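Local coordinates for NADB-Rossmann Superfamily protein (Streptococcus agalactiae, PDB 3LEC) that probably methylates the N1 position of adenine 22 in tRNA, using a Rossmann-like methyltransferase fold, and binds zinc, at residues A[38-43]-A[71-76]; A[131-136]-A[144-149]; A[173-178]-A[221-226]. All blocks are in the same frame, centred on the assembly; numbering follows the deposited sequence. Where two conformers were deposited one is given.

Contact 1 of 3, residues A[38-43]-A[71-76]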
loop_
_atom_site.group_PDB
_atom_site.type_symbol
_atom_site.label_atom_id
_atom_site.label_comp_id
_atom_site.label_asym_id
_atom_site.label_seq_id
_atom_site.Cartn_x
_atom_site.Cartn_y
_atom_site.Cartn_z
ATOM N N PHE A 38 12.506 4.111 11.482
ATOM C CA PHE A 38 13.277 2.907 11.243
ATOM C C PHE A 38 14.321 3.169 10.160
ATOM O O PHE A 38 15.511 2.888 10.343
ATOM C CB PHE A 38 12.394 1.741 10.801
ATOM C CG PHE A 38 13.200 0.533 10.426
ATOM C CD1 PHE A 38 13.904 -0.175 11.407
ATOM C CD2 PHE A 38 13.343 0.168 9.088
ATOM C CE1 PHE A 38 14.711 -1.273 11.069
ATOM C CE2 PHE A 38 14.127 -0.950 8.725
ATOM C CZ PHE A 38 14.815 -1.664 9.708
ATOM N N LEU A 39 13.864 3.747 9.054
ATOM C CA LEU A 39 14.697 3.881 7.861
ATOM C C LEU A 39 15.817 4.870 8.114
ATOM O O LEU A 39 16.941 4.642 7.653
ATOM C CB LEU A 39 13.856 4.314 6.666
ATOM C CG LEU A 39 12.903 3.222 6.175
ATOM C CD1 LEU A 39 12.061 3.773 5.036
ATOM C CD2 LEU A 39 13.699 1.940 5.757
ATOM N N LEU A 40 15.510 5.956 8.833
ATOM C CA LEU A 40 16.520 6.972 9.159
ATOM C C LEU A 40 17.491 6.550 10.258
ATOM O O LEU A 40 18.685 6.852 10.173
ATOM C CB LEU A 40 15.873 8.326 9.501
ATOM C CG LEU A 40 15.717 9.294 8.318
ATOM C CD1 LEU A 40 17.084 9.614 7.667
ATOM C CD2 LEU A 40 14.736 8.776 7.246
ATOM N N GLN A 41 16.998 5.852 11.285
ATOM C CA GLN A 41 17.891 5.422 12.362
ATOM C C GLN A 41 18.911 4.402 11.844
ATOM O O GLN A 41 20.018 4.322 12.368
ATOM C CB GLN A 41 17.117 4.880 13.568
ATOM C CG GLN A 41 16.695 3.427 13.449
ATOM C CD GLN A 41 15.643 2.998 14.487
ATOM O OE1 GLN A 41 15.156 1.870 14.451
ATOM N NE2 GLN A 41 15.300 3.889 15.400
HETATM N N MSE A 42 18.555 3.643 10.804
HETATM C CA MSE A 42 19.457 2.600 10.289
HETATM C C MSE A 42 20.354 3.164 9.185
HETATM O O MSE A 42 21.196 2.449 8.640
HETATM C CB MSE A 42 18.686 1.395 9.741
HETATM C CG MSE A 42 17.698 0.753 10.708
HETATM SE SE MSE A 42 18.577 -0.129 12.197
HETATM C CE MSE A 42 18.997 -1.826 11.272
ATOM N N GLY A 43 20.151 4.436 8.857
ATOM C CA GLY A 43 20.847 5.084 7.744
ATOM C C GLY A 43 20.449 4.576 6.365
ATOM O O GLY A 43 21.148 4.861 5.384
ATOM N N THR A 71 15.022 14.800 14.296
ATOM C CA THR A 71 14.373 16.015 13.780
ATOM C C THR A 71 15.084 16.633 12.582
ATOM O O THR A 71 14.423 17.238 11.739
ATOM C CB THR A 71 14.225 17.094 14.840
ATOM O OG1 THR A 71 15.527 17.571 15.193
ATOM C CG2 THR A 71 13.476 16.546 16.072
ATOM N N SER A 72 16.412 16.479 12.508
ATOM C CA SER A 72 17.206 16.997 11.385
ATOM C C SER A 72 17.007 16.187 10.110
ATOM O O SER A 72 17.244 16.687 8.997
ATOM C CB SER A 72 18.702 17.020 11.729
ATOM O OG SER A 72 19.004 17.989 12.715
ATOM N N LYS A 73 16.581 14.937 10.267
ATOM C CA LYS A 73 16.475 14.035 9.125
ATOM C C LYS A 73 15.046 13.681 8.733
ATOM O O LYS A 73 14.816 13.115 7.668
ATOM C CB LYS A 73 17.302 12.777 9.373
ATOM C CG LYS A 73 18.819 13.070 9.478
ATOM C CD LYS A 73 19.560 11.840 9.964
ATOM C CE LYS A 73 21.073 11.969 9.791
ATOM N NZ LYS A 73 21.730 10.766 10.379
ATOM N N ILE A 74 14.087 14.035 9.582
ATOM C CA ILE A 74 12.688 13.718 9.303
ATOM C C ILE A 74 11.779 14.910 9.536
ATOM O O ILE A 74 11.656 15.392 10.658
ATOM C CB ILE A 74 12.177 12.505 10.091
ATOM C CG1 ILE A 74 13.044 11.269 9.822
ATOM C CG2 ILE A 74 10.718 12.237 9.718
ATOM C CD1 ILE A 74 12.657 10.038 10.648
ATOM N N ASP A 75 11.149 15.377 8.470
ATOM C CA ASP A 75 10.175 16.465 8.569
ATOM C C ASP A 75 8.799 15.900 8.837
ATOM O O ASP A 75 8.409 14.879 8.268
ATOM C CB ASP A 75 10.154 17.317 7.288
ATOM C CG ASP A 75 11.306 18.308 7.216
ATOM O OD1 ASP A 75 12.018 18.479 8.225
ATOM O OD2 ASP A 75 11.488 18.924 6.142
ATOM N N VAL A 76 8.057 16.555 9.724
ATOM C CA VAL A 76 6.716 16.096 10.003
ATOM C C VAL A 76 5.838 17.253 9.581
ATOM O O VAL A 76 6.093 18.390 9.967
ATOM C CB VAL A 76 6.522 15.740 11.500
ATOM C CG1 VAL A 76 5.082 15.313 11.764
ATOM C CG2 VAL A 76 7.521 14.674 11.974
HETATM O O HOH W 1 20.097 8.797 9.473
#
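Leu40, in the last turn of helix 34-41, packs its isobutyl group against Ile74, at the start of strand 74-78, and the neighbouring aliphatic base of Lys73. Earlier in the helix segment, Phe38 and Leu39 serve a different neighbour, helix 10-16, where both side chains touch Ala16. Leu40 then makes all the direct contact. Its branch point is the nearest to the strand residue, with CG 3.6 Å from Ile74 CG1, while CB meets the tip of the same side chain, Ile74 CD1, at 3.8 Å. The two chains run past one another in opposite senses. Beyond CG the two branches of the leucine diverge: CD1 reaches Lys73 CB at 3.6 Å, and CD2 stays beside Ile74 CG1. In this class I methyltransferase-like fold, helix 34-41 is the connection of the beta-alpha-beta crossover from strand 23-28 to strand 45-52, and it packs here against the beginning of strand 74-78, the edge strand next to 45-52. The polar link is indirect. Lys73 is extended beyond CG, so that its ammonium passes the leucine and meets a water, with NZ 2.7 Å from the water oxygen. The same water donates to Leu40 O at 2.5 Å, a short distance that may partly reflect the placing of the water. Past Gln41, which points away and holds the N-terminal loop through a bond between its OE1 and Leu6 N, and past the selenomethionine Met42, the helix closes in a Schellman motif at Gly43, which has a phi of 69°. Gly43 N bonds to Leu40 O at 3.1 Å, so Leu40 O accepts from both the water and Gly43 N.

Contact 2 of 3, residues A[131-136]-A[144-149]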
loop_
_atom_site.group_PDB
_atom_site.type_symbol
_atom_site.label_atom_id
_atom_site.label_comp_id
_atom_site.label_asym_id
_atom_site.label_seq_id
_atom_site.Cartn_x
_atom_site.Cartn_y
_atom_site.Cartn_z
ATOM N N ASP A 131 -9.171 -2.253 -7.161
ATOM C CA ASP A 131 -9.435 -0.868 -7.533
ATOM C C ASP A 131 -8.158 -0.028 -7.631
ATOM O O ASP A 131 -8.039 0.845 -8.482
ATOM C CB ASP A 131 -10.404 -0.221 -6.549
ATOM C CG ASP A 131 -11.820 -0.757 -6.686
ATOM O OD1 ASP A 131 -12.188 -1.229 -7.783
ATOM O OD2 ASP A 131 -12.579 -0.684 -5.691
ATOM N N LEU A 132 -7.209 -0.300 -6.750
ATOM C CA LEU A 132 -5.915 0.379 -6.784
ATOM C C LEU A 132 -5.131 -0.083 -8.029
ATOM O O LEU A 132 -4.574 0.732 -8.745
ATOM C CB LEU A 132 -5.122 0.136 -5.504
ATOM C CG LEU A 132 -3.695 0.699 -5.411
ATOM C CD1 LEU A 132 -3.654 2.216 -5.630
ATOM C CD2 LEU A 132 -3.040 0.323 -4.092
ATOM N N ARG A 133 -5.092 -1.391 -8.272
ATOM C CA ARG A 133 -4.469 -1.892 -9.493
ATOM C C ARG A 133 -5.085 -1.253 -10.755
ATOM O O ARG A 133 -4.358 -0.919 -11.695
ATOM C CB ARG A 133 -4.519 -3.427 -9.574
ATOM C CG ARG A 133 -3.591 -4.091 -8.562
ATOM C CD ARG A 133 -3.296 -5.567 -8.895
ATOM N NE ARG A 133 -2.640 -6.174 -7.743
ATOM C CZ ARG A 133 -3.287 -6.724 -6.704
ATOM N NH1 ARG A 133 -4.616 -6.800 -6.689
ATOM N NH2 ARG A 133 -2.593 -7.208 -5.693
ATOM N N LYS A 134 -6.405 -1.071 -10.769
ATOM C CA LYS A 134 -7.068 -0.499 -11.946
ATOM C C LYS A 134 -6.619 0.925 -12.183
ATOM O O LYS A 134 -6.393 1.328 -13.322
ATOM C CB LYS A 134 -8.584 -0.512 -11.809
ATOM C CG LYS A 134 -9.237 -1.870 -11.970
ATOM C CD LYS A 134 -10.717 -1.775 -11.591
ATOM C CE LYS A 134 -11.483 -3.032 -11.976
ATOM N NZ LYS A 134 -12.959 -2.845 -11.789
ATOM N N TRP A 135 -6.464 1.666 -11.098
ATOM C CA TRP A 135 -6.038 3.044 -11.185
ATOM C C TRP A 135 -4.592 3.116 -11.651
ATOM O O TRP A 135 -4.273 3.941 -12.489
ATOM C CB TRP A 135 -6.204 3.777 -9.864
ATOM C CG TRP A 135 -5.837 5.234 -10.019
ATOM C CD1 TRP A 135 -6.687 6.262 -10.300
ATOM C CD2 TRP A 135 -4.520 5.803 -9.935
ATOM N NE1 TRP A 135 -5.977 7.439 -10.398
ATOM C CE2 TRP A 135 -4.648 7.185 -10.171
ATOM C CE3 TRP A 135 -3.247 5.281 -9.650
ATOM C CZ2 TRP A 135 -3.548 8.067 -10.140
ATOM C CZ3 TRP A 135 -2.145 6.161 -9.648
ATOM C CH2 TRP A 135 -2.314 7.545 -9.893
ATOM N N LEU A 136 -3.733 2.252 -11.110
ATOM C CA LEU A 136 -2.336 2.225 -11.509
ATOM C C LEU A 136 -2.211 1.944 -13.007
ATOM O O LEU A 136 -1.496 2.667 -13.740
ATOM C CB LEU A 136 -1.558 1.213 -10.672
ATOM C CG LEU A 136 -1.396 1.589 -9.191
ATOM C CD1 LEU A 136 -1.010 0.340 -8.374
ATOM C CD2 LEU A 136 -0.358 2.703 -9.048
ATOM N N VAL A 144 5.977 -3.640 -10.092
ATOM C CA VAL A 144 7.241 -4.366 -10.363
ATOM C C VAL A 144 7.572 -5.445 -9.350
ATOM O O VAL A 144 8.461 -6.263 -9.583
ATOM C CB VAL A 144 8.446 -3.402 -10.493
ATOM C CG1 VAL A 144 8.267 -2.520 -11.675
ATOM C CG2 VAL A 144 8.647 -2.574 -9.191
ATOM N N ALA A 145 6.861 -5.426 -8.219
ATOM C CA ALA A 145 6.881 -6.493 -7.239
ATOM C C ALA A 145 5.620 -6.430 -6.367
ATOM O O ALA A 145 5.021 -5.340 -6.178
ATOM C CB ALA A 145 8.151 -6.423 -6.359
ATOM N N GLU A 146 5.206 -7.595 -5.860
ATOM C CA GLU A 146 4.131 -7.682 -4.860
ATOM C C GLU A 146 4.479 -8.669 -3.750
ATOM O O GLU A 146 5.215 -9.632 -3.969
ATOM C CB GLU A 146 2.784 -8.071 -5.489
ATOM C CG GLU A 146 2.295 -7.162 -6.590
ATOM C CD GLU A 146 1.012 -7.656 -7.211
ATOM O OE1 GLU A 146 0.995 -8.823 -7.676
ATOM O OE2 GLU A 146 0.032 -6.870 -7.261
ATOM N N ASP A 147 3.936 -8.447 -2.551
ATOM C CA ASP A 147 4.095 -9.397 -1.483
ATOM C C ASP A 147 2.749 -9.548 -0.783
ATOM O O ASP A 147 1.962 -8.634 -0.801
ATOM C CB ASP A 147 5.136 -8.919 -0.471
ATOM C CG ASP A 147 5.490 -9.986 0.554
ATOM O OD1 ASP A 147 5.650 -11.170 0.185
ATOM O OD2 ASP A 147 5.621 -9.639 1.739
ATOM N N ILE A 148 2.486 -10.722 -0.235
ATOM C CA ILE A 148 1.334 -10.912 0.653
ATOM C C ILE A 148 1.883 -11.561 1.915
ATOM O O ILE A 148 2.696 -12.499 1.848
ATOM C CB ILE A 148 0.190 -11.722 -0.005
ATOM C CG1 ILE A 148 -1.047 -11.723 0.905
ATOM C CG2 ILE A 148 0.639 -13.171 -0.373
ATOM C CD1 ILE A 148 -2.298 -12.267 0.254
ATOM N N LEU A 149 1.473 -11.030 3.061
ATOM C CA LEU A 149 2.023 -11.408 4.350
ATOM C C LEU A 149 0.894 -11.632 5.334
ATOM O O LEU A 149 -0.208 -11.151 5.103
ATOM C CB LEU A 149 2.948 -10.291 4.846
ATOM C CG LEU A 149 2.299 -8.953 5.204
ATOM C CD1 LEU A 149 2.358 -8.779 6.721
ATOM C CD2 LEU A 149 3.010 -7.777 4.500
#
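A salt bridge from Arg133 to Glu146 joins helix 129-138 to strand 141-150, the outermost strand at the far end of a seven-stranded methyltransferase sheet. The helix is the connection of a beta-alpha-beta crossover between the parallel strands 120-125 and 141-150, whose intervening place is filled by the antiparallel strand 155-163. From CB, which points towards the strand, the arginine sets out with CG anti to the carbonyl carbon (chi1 -70°) and stays extended through CG and CD to NE, long enough to reach a strand whose nearest CA, that of Glu146, is 11.4 Å from the CA of Arg133. CD already comes within 3.9 Å of Glu146 OE2. NE then donates to Glu146 OE2 at 2.8 Å, fairly straight, whereas the bond from NH2 to the same OE2 is more bent and measures 3.1 Å. One oxygen thus sits at the NE-NH2 edge of the guanidinium, in its plane, while the carboxylate is turned almost perpendicular to it, at 84°. The position of OE2 is less certain than the rest, so these bond lengths should be taken with some caution. The stronger acidic partner of the group is Glu157, whose OE1 forms a salt bridge with NH2; NH1 donates to Leu173 O, and between them the three nitrogens fix the rotation of the group. The other carboxylate oxygen faces helix 177-182, whose first turn would be expected to favour a negative charge there: Glu146 OE1 accepts from the backbone N of both Phe178 and Leu179.

Contact 3 of 3, residues A[173-178]-A[221-226]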
loop_
_atom_site.group_PDB
_atom_site.type_symbol
_atom_site.label_atom_id
_atom_site.label_comp_id
_atom_site.label_asym_id
_atom_site.label_seq_id
_atom_site.Cartn_x
_atom_site.Cartn_y
_atom_site.Cartn_z
ATOM N N LEU A 173 -5.702 -8.000 -12.241
ATOM C CA LEU A 173 -6.187 -6.872 -11.464
ATOM C C LEU A 173 -6.648 -7.369 -10.093
ATOM O O LEU A 173 -6.325 -6.765 -9.075
ATOM C CB LEU A 173 -7.320 -6.136 -12.199
ATOM C CG LEU A 173 -6.948 -5.254 -13.397
ATOM C CD1 LEU A 173 -8.161 -4.873 -14.249
ATOM C CD2 LEU A 173 -6.192 -3.996 -12.952
ATOM N N ARG A 174 -7.375 -8.490 -10.075
ATOM C CA ARG A 174 -8.013 -8.960 -8.847
ATOM C C ARG A 174 -7.034 -9.698 -7.940
ATOM O O ARG A 174 -7.064 -9.522 -6.727
ATOM C CB ARG A 174 -9.249 -9.840 -9.160
ATOM C CG ARG A 174 -9.830 -10.567 -7.923
ATOM C CD ARG A 174 -10.493 -9.613 -6.894
ATOM N NE ARG A 174 -9.554 -8.896 -6.015
ATOM C CZ ARG A 174 -9.925 -8.045 -5.055
ATOM N NH1 ARG A 174 -9.010 -7.461 -4.293
ATOM N NH2 ARG A 174 -11.218 -7.786 -4.841
ATOM N N PHE A 175 -6.149 -10.504 -8.532
ATOM C CA PHE A 175 -5.258 -11.372 -7.752
ATOM C C PHE A 175 -3.830 -10.871 -7.604
ATOM O O PHE A 175 -3.147 -11.227 -6.626
ATOM C CB PHE A 175 -5.283 -12.794 -8.330
ATOM C CG PHE A 175 -6.638 -13.421 -8.270
ATOM C CD1 PHE A 175 -7.060 -14.052 -7.120
ATOM C CD2 PHE A 175 -7.508 -13.330 -9.336
ATOM C CE1 PHE A 175 -8.324 -14.596 -7.032
ATOM C CE2 PHE A 175 -8.790 -13.889 -9.268
ATOM C CZ PHE A 175 -9.196 -14.522 -8.110
ATOM N N GLY A 176 -3.396 -10.056 -8.571
ATOM C CA GLY A 176 -2.044 -9.491 -8.564
ATOM C C GLY A 176 -1.146 -10.264 -9.517
ATOM O O GLY A 176 -1.055 -11.484 -9.416
ATOM N N PRO A 177 -0.500 -9.557 -10.466
ATOM C CA PRO A 177 0.326 -10.227 -11.456
ATOM C C PRO A 177 1.451 -11.029 -10.790
ATOM O O PRO A 177 1.711 -12.172 -11.193
ATOM C CB PRO A 177 0.871 -9.066 -12.309
ATOM C CG PRO A 177 0.760 -7.830 -11.365
ATOM C CD PRO A 177 -0.517 -8.088 -10.643
ATOM N N PHE A 178 2.099 -10.446 -9.772
ATOM C CA PHE A 178 3.200 -11.106 -9.068
ATOM C C PHE A 178 2.728 -12.078 -8.003
ATOM O O PHE A 178 3.359 -13.104 -7.802
ATOM C CB PHE A 178 4.183 -10.088 -8.487
ATOM C CG PHE A 178 4.959 -9.364 -9.543
ATOM C CD1 PHE A 178 6.179 -9.865 -9.982
ATOM C CD2 PHE A 178 4.458 -8.192 -10.110
ATOM C CE1 PHE A 178 6.903 -9.209 -10.984
ATOM C CE2 PHE A 178 5.180 -7.514 -11.107
ATOM C CZ PHE A 178 6.409 -8.023 -11.541
ATOM N N GLN A 221 -16.155 -18.102 -9.498
ATOM C CA GLN A 221 -15.498 -18.818 -10.616
ATOM C C GLN A 221 -14.053 -18.373 -10.800
ATOM O O GLN A 221 -13.179 -19.216 -10.967
ATOM C CB GLN A 221 -16.284 -18.714 -11.938
ATOM C CG GLN A 221 -15.655 -19.509 -13.134
ATOM C CD GLN A 221 -15.461 -21.004 -12.887
ATOM O OE1 GLN A 221 -16.176 -21.615 -12.098
ATOM N NE2 GLN A 221 -14.507 -21.606 -13.599
ATOM N N ASP A 222 -13.808 -17.063 -10.753
ATOM C CA ASP A 222 -12.443 -16.525 -10.863
ATOM C C ASP A 222 -11.535 -17.183 -9.839
ATOM O O ASP A 222 -10.429 -17.653 -10.151
ATOM C CB ASP A 222 -12.417 -14.987 -10.674
ATOM C CG ASP A 222 -12.924 -14.207 -11.891
ATOM O OD1 ASP A 222 -12.852 -14.709 -13.037
ATOM O OD2 ASP A 222 -13.368 -13.046 -11.702
ATOM N N ILE A 223 -12.020 -17.253 -8.596
ATOM C CA ILE A 223 -11.232 -17.833 -7.539
ATOM C C ILE A 223 -10.996 -19.317 -7.809
ATOM O O ILE A 223 -9.857 -19.787 -7.722
ATOM C CB ILE A 223 -11.818 -17.593 -6.150
ATOM C CG1 ILE A 223 -11.802 -16.097 -5.807
ATOM C CG2 ILE A 223 -11.029 -18.362 -5.107
ATOM C CD1 ILE A 223 -12.510 -15.784 -4.515
ATOM N N LYS A 224 -12.058 -20.036 -8.168
ATOM C CA LYS A 224 -11.942 -21.463 -8.475
ATOM C C LYS A 224 -10.872 -21.691 -9.520
ATOM O O LYS A 224 -10.106 -22.634 -9.412
ATOM C CB LYS A 224 -13.272 -22.049 -8.954
ATOM C CG LYS A 224 -14.277 -22.238 -7.826
ATOM C CD LYS A 224 -15.370 -23.238 -8.196
ATOM C CE LYS A 224 -16.561 -23.080 -7.258
ATOM N NZ LYS A 224 -17.480 -24.249 -7.299
ATOM N N GLU A 225 -10.803 -20.816 -10.519
ATOM C CA GLU A 225 -9.793 -20.950 -11.578
ATOM C C GLU A 225 -8.375 -20.770 -11.060
ATOM O O GLU A 225 -7.483 -21.581 -11.345
ATOM C CB GLU A 225 -10.112 -20.024 -12.756
ATOM C CG GLU A 225 -11.373 -20.443 -13.500
ATOM C CD GLU A 225 -11.814 -19.486 -14.604
ATOM O OE1 GLU A 225 -11.184 -18.430 -14.793
ATOM O OE2 GLU A 225 -12.796 -19.810 -15.298
ATOM N N VAL A 226 -8.175 -19.720 -10.265
ATOM C CA VAL A 226 -6.868 -19.426 -9.690
ATOM C C VAL A 226 -6.410 -20.582 -8.796
ATOM O O VAL A 226 -5.269 -21.047 -8.899
ATOM C CB VAL A 226 -6.923 -18.073 -8.920
ATOM C CG1 VAL A 226 -5.706 -17.878 -8.029
ATOM C CG2 VAL A 226 -7.036 -16.946 -9.912
#
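The ring of Phe175 meets one face of helix 210-227, made by Asp222, Ile223 and Val226. Gln221 takes no part in the ring contact; its NE2 bonds within the helix to Glu225 OE2 at 3.0 Å, in an almost straight bond of 172°. Asp222 offers its methylene: CB is 4.0 Å from Phe175 CE2, and the carboxylate stands nearly perpendicular to the ring. From Ile223 comes an edge contact, CG1 lying in the ring plane 3.8 Å from Phe175 CZ. Helix 210-227 is the second arm of a C-terminal helical hairpin outside the Rossmann-like sheet, and the first arm, helix 185-204, sends Trp191 against both Phe175 and Ile223. Glu225 has, beyond Gln221, a long and weak ion pair with Lys171. Val226 completes this face with a CH-pi contact: CG2, placed by a chi1 of 166° that leaves CG1 anti to the backbone N, sits over the ring centre of Phe175, 3.5 Å from its centroid. The opposite face of that ring is lined by Arg174 CG, offset towards the rim.

Contacts 1 and 2 both reach the same sheet but at its two outermost strands, with centres 27 Å apart; contact 3 holds no strand and joins helices on the other side of the chain's centre from contact 1. Contact 1 is a buried aliphatic junction with a water bridge at its solvent-exposed lysine. Contact 2, the nearest of the three to the centre of the chain, is ionic and partly buried, whereas contact 3 is aromatic and aliphatic packing, also partly buried. Contacts 2 and 3 touch, since the salt-bridged pair of contact 2 is also held by the backbone of 173-178, the segment that the C-terminal hairpin packs upon.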